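PDB 7BOP: alpha-1,2-mannosyltransferase (Ktr4), putative from Neosartorya fumigata, which belongs to the GT-A clan of glycosyltransferases and is modelled here with guanosine-5'-diphosphate and a manganese ion. Local coordinates for residues A243-P246 with S247-S250; E294-D297 with A298-N301. All blocks are in the same frame, centred on the assembly; numbering follows the deposited sequence.

Contact 1: residues A243-P246 with S247-S250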
ATOM      1  N   ALA A 243       6.243  23.634  -6.917  1.00 33.63           N
ATOM      2  CA  ALA A 243       6.675  24.991  -7.299  1.00 34.63           C
ATOM      3  C   ALA A 243       7.607  25.612  -6.251  1.00 34.80           C
ATOM      4  O   ALA A 243       8.538  26.332  -6.603  1.00 37.01           O
ATOM      5  CB  ALA A 243       5.471  25.887  -7.548  1.00 34.23           C
ATOM      6  N   ALA A 244       7.359  25.314  -4.980  1.00 35.78           N
ATOM      7  CA  ALA A 244       8.230  25.739  -3.884  1.00 37.26           C
ATOM      8  C   ALA A 244       9.528  24.923  -3.751  1.00 39.86           C
ATOM      9  O   ALA A 244      10.479  25.393  -3.125  1.00 38.71           O
ATOM     10  CB  ALA A 244       7.463  25.706  -2.572  1.00 37.06           C
ATOM     11  N   ASN A 245       9.563  23.715  -4.318  1.00 39.02           N
ATOM     12  CA  ASN A 245      10.725  22.814  -4.208  1.00 37.87           C
ATOM     13  C   ASN A 245      11.082  22.171  -5.559  1.00 36.53           C
ATOM     14  O   ASN A 245      10.966  20.959  -5.722  1.00 36.40           O
ATOM     15  CB  ASN A 245      10.432  21.736  -3.157  1.00 37.29           C
ATOM     16  CG  ASN A 245      10.088  22.317  -1.797  1.00 37.53           C
ATOM     17  OD1 ASN A 245      10.970  22.595  -0.993  1.00 39.68           O
ATOM     18  ND2 ASN A 245       8.800  22.491  -1.529  1.00 36.71           N
ATOM     19  N   PRO A 246      11.522  22.979  -6.538  1.00 37.71           N
ATOM     20  CA  PRO A 246      11.742  22.459  -7.891  1.00 40.12           C
ATOM     21  C   PRO A 246      12.872  21.434  -8.051  1.00 39.87           C
ATOM     22  O   PRO A 246      12.872  20.699  -9.036  1.00 43.37           O
ATOM     23  CB  PRO A 246      12.034  23.726  -8.728  1.00 41.24           C
ATOM     24  CG  PRO A 246      12.414  24.775  -7.740  1.00 42.17           C
ATOM     25  CD  PRO A 246      11.690  24.446  -6.472  1.00 42.27           C
ATOM     26  N   SER A 247      13.803  21.359  -7.104  1.00 37.70           N
ATOM     27  CA  SER A 247      14.858  20.353  -7.168  1.00 38.79           C
ATOM     28  C   SER A 247      14.401  18.961  -6.712  1.00 37.64           C
ATOM     29  O   SER A 247      15.129  17.996  -6.894  1.00 37.73           O
ATOM     30  CB  SER A 247      16.071  20.791  -6.336  1.00 38.61           C
ATOM     31  OG  SER A 247      15.783  20.771  -4.949  1.00 39.64           O
ATOM     32  N   TYR A 248      13.223  18.854  -6.101  1.00 36.99           N
ATOM     33  CA  TYR A 248      12.768  17.570  -5.557  1.00 36.52           C
ATOM     34  C   TYR A 248      12.289  16.558  -6.603  1.00 36.31           C
ATOM     35  O   TYR A 248      12.433  15.363  -6.389  1.00 37.54           O
ATOM     36  CB  TYR A 248      11.677  17.804  -4.514  1.00 35.96           C
ATOM     37  CG  TYR A 248      12.143  18.336  -3.173  1.00 36.49           C
ATOM     38  CD1 TYR A 248      13.475  18.760  -2.944  1.00 38.46           C
ATOM     39  CD2 TYR A 248      11.242  18.435  -2.124  1.00 36.07           C
ATOM     40  CE1 TYR A 248      13.868  19.240  -1.702  1.00 37.64           C
ATOM     41  CE2 TYR A 248      11.621  18.925  -0.890  1.00 38.15           C
ATOM     42  CZ  TYR A 248      12.932  19.325  -0.682  1.00 39.28           C
ATOM     43  OH  TYR A 248      13.287  19.794   0.553  1.00 39.77           O
ATOM     44  N   LEU A 249      11.710  17.016  -7.713  1.00 35.47           N
ATOM     45  CA  LEU A 249      11.197  16.103  -8.740  1.00 34.55           C
ATOM     46  C   LEU A 249      12.312  15.198  -9.255  1.00 35.02           C
ATOM     47  O   LEU A 249      13.371  15.691  -9.652  1.00 32.23           O
ATOM     48  CB  LEU A 249      10.580  16.886  -9.909  1.00 34.16           C
ATOM     49  CG  LEU A 249       9.946  16.048 -11.021  1.00 34.98           C
ATOM     50  CD1 LEU A 249       8.626  15.431 -10.568  1.00 35.04           C
ATOM     51  CD2 LEU A 249       9.723  16.891 -12.262  1.00 35.74           C
ATOM     52  N   SER A 250      12.091  13.882  -9.242  1.00 32.60           N
ATOM     53  CA  SER A 250      13.091  12.946  -9.777  1.00 33.38           C
ATOM     54  C   SER A 250      13.099  12.962 -11.306  1.00 32.68           C
ATOM     55  O   SER A 250      12.111  13.363 -11.941  1.00 31.17           O
ATOM     56  CB  SER A 250      12.840  11.521  -9.285  1.00 33.81           C
ATOM     57  OG  SER A 250      11.655  11.009  -9.844  1.00 34.34           O
TER
HETATM   58  O   HOH W   1      10.079  19.440  -7.823  1.00 40.71           O
HETATM   59  O   HOH W   2      11.492  21.412   1.824  1.00 53.85           O
HETATM   60  O   HOH W   3      14.179  18.361  -9.966  1.00 43.84           O
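The carbonyl oxygen of Asn245 is gripped twice: Tyr248 N donates to it at 3.1 Å, nearly straight at 163°, and a water donates to the same Asn245 O at 2.7 Å. The backbone bond closes a type I beta turn from Asn245 to Tyr248, just where the chain leaves helical angles. Pro246 suits the second place of this turn, since its ring already fixes phi near the required value and it has no N-H to satisfy. The water on Asn245 O also accepts from Leu249 N at 2.9 Å, linking two atoms too far apart to bond directly. A second water donates to both Pro246 O and Leu249 O, each at 2.8 Å.

Asn245 CB makes a CH-pi contact over one face of the Tyr248 ring, 3.8 Å from its centroid. Because both CG atoms lie beside their own backbone N (chi1 -57° for Asn245), the two side chains leave the turn in the same direction and lie side by side, which brings Asn245 CB over the ring with amide and ring planes almost parallel. Their polar ends are joined by another water, which donates to Asn245 OD1 and Tyr248 OH. Asn245 ND2 reaches back to Phe241 O, so the short polar side chain ties the turn to the end of helix 234-244. The phenol end of Tyr248 reaches helix 294-306 by a hydrogen bond to Glu294 OE2; the Tyr248 ring also touches Phe327, and Leu249 packs on Leu326 of helix 316-327.

Contact 2: residues E294-D297 with A298-N301; sequences EQYD and AYFN
Asp297 and Asn301, one helical turn apart, meet through a water that donates to Asp297 OD2 at 2.7 Å and accepts from Asn301 ND2 at 3.0 Å. Two different first torsions bring them together: Asp297 has CG opposite its backbone N (chi1 -162°), whereas Asn301 keeps CG beside its own N (chi1 -72°). The carboxylate and amide planes are steeply turned, 68° apart, and the water spans them. Asp297 OD1 is used elsewhere, by a salt bridge to Lys180 and a hydrogen bond from Tyr179, so the two oxygens of one carboxylate serve different partners.

These residues lie in the alpha-helix 294-306, where each N-H from Ala298 to Asn301 bonds the carbonyl four residues back; Phe300 N to Tyr296 O is the shortest of the four at 2.8 Å. Alanine suits position 298 because its small side chain lets Tyr248 and Phe241 come close against the helix.

The aromatic residues cover the buried side. Tyr296 CE1 lies 4.2 Å from Phe300 CB, and the two side chains cross at a slant. On its other side Tyr296 CE2 comes to the edge of the Tyr299 ring, 4.3 Å from Tyr299 CD2, near that ring's plane. Each phenol pairs its polar end within the fold, Tyr296 OH with Ser175 O and Tyr299 OH with Thr238 OG1, which suits tyrosine to a buried place. Wholly apolar Phe300 packs against Arg172, Ser175 and Met177 of helix 165-177.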
ATOM      1  N   GLU A 294      14.128  13.487   2.902  1.00 34.25           N
ATOM      2  CA  GLU A 294      13.820  14.910   2.846  1.00 36.48           C
ATOM      3  C   GLU A 294      12.603  15.193   1.973  1.00 33.66           C
ATOM      4  O   GLU A 294      11.697  15.900   2.385  1.00 32.71           O
ATOM      5  CB  GLU A 294      15.017  15.696   2.286  1.00 38.32           C
ATOM      6  CG  GLU A 294      14.817  17.208   2.283  1.00 42.15           C
ATOM      7  CD  GLU A 294      15.949  17.984   1.606  1.00 45.01           C
ATOM      8  OE1 GLU A 294      17.057  17.436   1.426  1.00 47.07           O
ATOM      9  OE2 GLU A 294      15.713  19.155   1.237  1.00 46.51           O
ATOM     10  N   GLN A 295      12.608  14.642   0.772  1.00 33.35           N
ATOM     11  CA  GLN A 295      11.611  14.983  -0.237  1.00 34.66           C
ATOM     12  C   GLN A 295      10.225  14.512   0.191  1.00 33.73           C
ATOM     13  O   GLN A 295       9.305  15.329   0.330  1.00 33.54           O
ATOM     14  CB  GLN A 295      11.978  14.401  -1.601  1.00 37.46           C
ATOM     15  CG  GLN A 295      13.201  15.041  -2.250  1.00 39.78           C
ATOM     16  CD  GLN A 295      14.527  14.501  -1.737  1.00 45.36           C
ATOM     17  OE1 GLN A 295      14.586  13.484  -1.039  1.00 41.50           O
ATOM     18  NE2 GLN A 295      15.606  15.209  -2.059  1.00 50.25           N
ATOM     19  N   TYR A 296      10.078  13.210   0.421  1.00 32.05           N
ATOM     20  CA  TYR A 296       8.773  12.671   0.789  1.00 30.94           C
ATOM     21  C   TYR A 296       8.254  13.282   2.081  1.00 31.84           C
ATOM     22  O   TYR A 296       7.079  13.654   2.171  1.00 31.08           O
ATOM     23  CB  TYR A 296       8.743  11.142   0.901  1.00 30.56           C
ATOM     24  CG  TYR A 296       7.342  10.696   1.256  1.00 29.78           C
ATOM     25  CD1 TYR A 296       6.944  10.594   2.589  1.00 29.53           C
ATOM     26  CD2 TYR A 296       6.384  10.480   0.261  1.00 29.86           C
ATOM     27  CE1 TYR A 296       5.646  10.259   2.930  1.00 28.73           C
ATOM     28  CE2 TYR A 296       5.081  10.132   0.591  1.00 29.26           C
ATOM     29  CZ  TYR A 296       4.724  10.018   1.925  1.00 28.87           C
ATOM     30  OH  TYR A 296       3.445   9.690   2.273  1.00 29.12           O
ATOM     31  N   ASP A 297       9.100  13.353   3.102  1.00 31.65           N
ATOM     32  CA  ASP A 297       8.624  13.835   4.381  1.00 32.51           C
ATOM     33  C   ASP A 297       8.242  15.314   4.335  1.00 31.97           C
ATOM     34  O   ASP A 297       7.301  15.710   5.006  1.00 30.95           O
ATOM     35  CB  ASP A 297       9.632  13.582   5.494  1.00 34.33           C
ATOM     36  CG  ASP A 297       9.006  13.663   6.861  1.00 34.66           C
ATOM     37  OD1 ASP A 297       7.929  13.060   7.088  1.00 35.45           O
ATOM     38  OD2 ASP A 297       9.589  14.340   7.717  1.00 38.19           O
ATOM     39  N   ALA A 298       8.964  16.122   3.558  1.00 32.21           N
ATOM     40  CA  ALA A 298       8.564  17.523   3.339  1.00 32.76           C
ATOM     41  C   ALA A 298       7.197  17.595   2.642  1.00 32.07           C
ATOM     42  O   ALA A 298       6.363  18.430   2.992  1.00 31.30           O
ATOM     43  CB  ALA A 298       9.612  18.269   2.526  1.00 33.24           C
ATOM     44  N   TYR A 299       6.979  16.705   1.672  1.00 32.05           N
ATOM     45  CA  TYR A 299       5.685  16.579   0.990  1.00 31.03           C
ATOM     46  C   TYR A 299       4.585  16.247   1.984  1.00 30.83           C
ATOM     47  O   TYR A 299       3.538  16.910   2.003  1.00 30.20           O
ATOM     48  CB  TYR A 299       5.764  15.529  -0.124  1.00 30.76           C
ATOM     49  CG  TYR A 299       4.463  15.268  -0.857  1.00 30.96           C
ATOM     50  CD1 TYR A 299       3.790  16.302  -1.509  1.00 32.14           C
ATOM     51  CD2 TYR A 299       3.916  13.980  -0.927  1.00 32.00           C
ATOM     52  CE1 TYR A 299       2.603  16.065  -2.192  1.00 32.09           C
ATOM     53  CE2 TYR A 299       2.728  13.739  -1.616  1.00 30.18           C
ATOM     54  CZ  TYR A 299       2.079  14.780  -2.245  1.00 30.60           C
ATOM     55  OH  TYR A 299       0.897  14.553  -2.931  1.00 31.09           O
ATOM     56  N   PHE A 300       4.821  15.253   2.845  1.00 31.13           N
ATOM     57  CA  PHE A 300       3.827  14.916   3.847  1.00 31.90           C
ATOM     58  C   PHE A 300       3.496  16.123   4.733  1.00 33.34           C
ATOM     59  O   PHE A 300       2.328  16.423   4.960  1.00 32.44           O
ATOM     60  CB  PHE A 300       4.222  13.732   4.741  1.00 32.25           C
ATOM     61  CG  PHE A 300       3.357  13.634   5.953  1.00 31.87           C
ATOM     62  CD1 PHE A 300       2.048  13.186   5.838  1.00 33.22           C
ATOM     63  CD2 PHE A 300       3.798  14.112   7.184  1.00 33.38           C
ATOM     64  CE1 PHE A 300       1.208  13.148   6.941  1.00 33.11           C
ATOM     65  CE2 PHE A 300       2.960  14.077   8.296  1.00 33.70           C
ATOM     66  CZ  PHE A 300       1.663  13.595   8.172  1.00 34.01           C
ATOM     67  N   ASN A 301       4.524  16.803   5.242  1.00 33.54           N
ATOM     68  CA  ASN A 301       4.293  17.942   6.130  1.00 34.03           C
ATOM     69  C   ASN A 301       3.534  19.069   5.451  1.00 32.32           C
ATOM     70  O   ASN A 301       2.688  19.692   6.085  1.00 32.53           O
ATOM     71  CB  ASN A 301       5.593  18.458   6.744  1.00 35.50           C
ATOM     72  CG  ASN A 301       6.151  17.509   7.780  1.00 36.97           C
ATOM     73  OD1 ASN A 301       5.413  16.966   8.598  1.00 38.45           O
ATOM     74  ND2 ASN A 301       7.455  17.305   7.753  1.00 39.47           N
TER
HETATM   75  O   HOH W   4       8.622  15.599   9.900  1.00 52.35           O

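In the fold
Contact 1 and contact 2 come in series along the chain, well apart in sequence, with centres about 11 Å apart, and Tyr248 joins them. Its OH makes a probable hydrogen bond to Glu294 OE2 at 2.6 Å, while Tyr248 CG packs on Gln295 CG at 3.6 Å and Tyr248 CE2 on Ala298 CB at 4.0 Å. The turn after helix 234-244 is thus fastened to the first turns of helix 294-306. Neither contact includes a residue of the guanosine-5'-diphosphate pocket or the manganese site. Contact 2 is nonetheless connected to the pocket indirectly: Phe300 packs on helix 165-177 and Tyr296 OH hydrogen-bonds to Ser175 O in it, and this helix contributes Ser166, Tyr167 and Met170 to the pocket, whereas contact 1 lies at the surface.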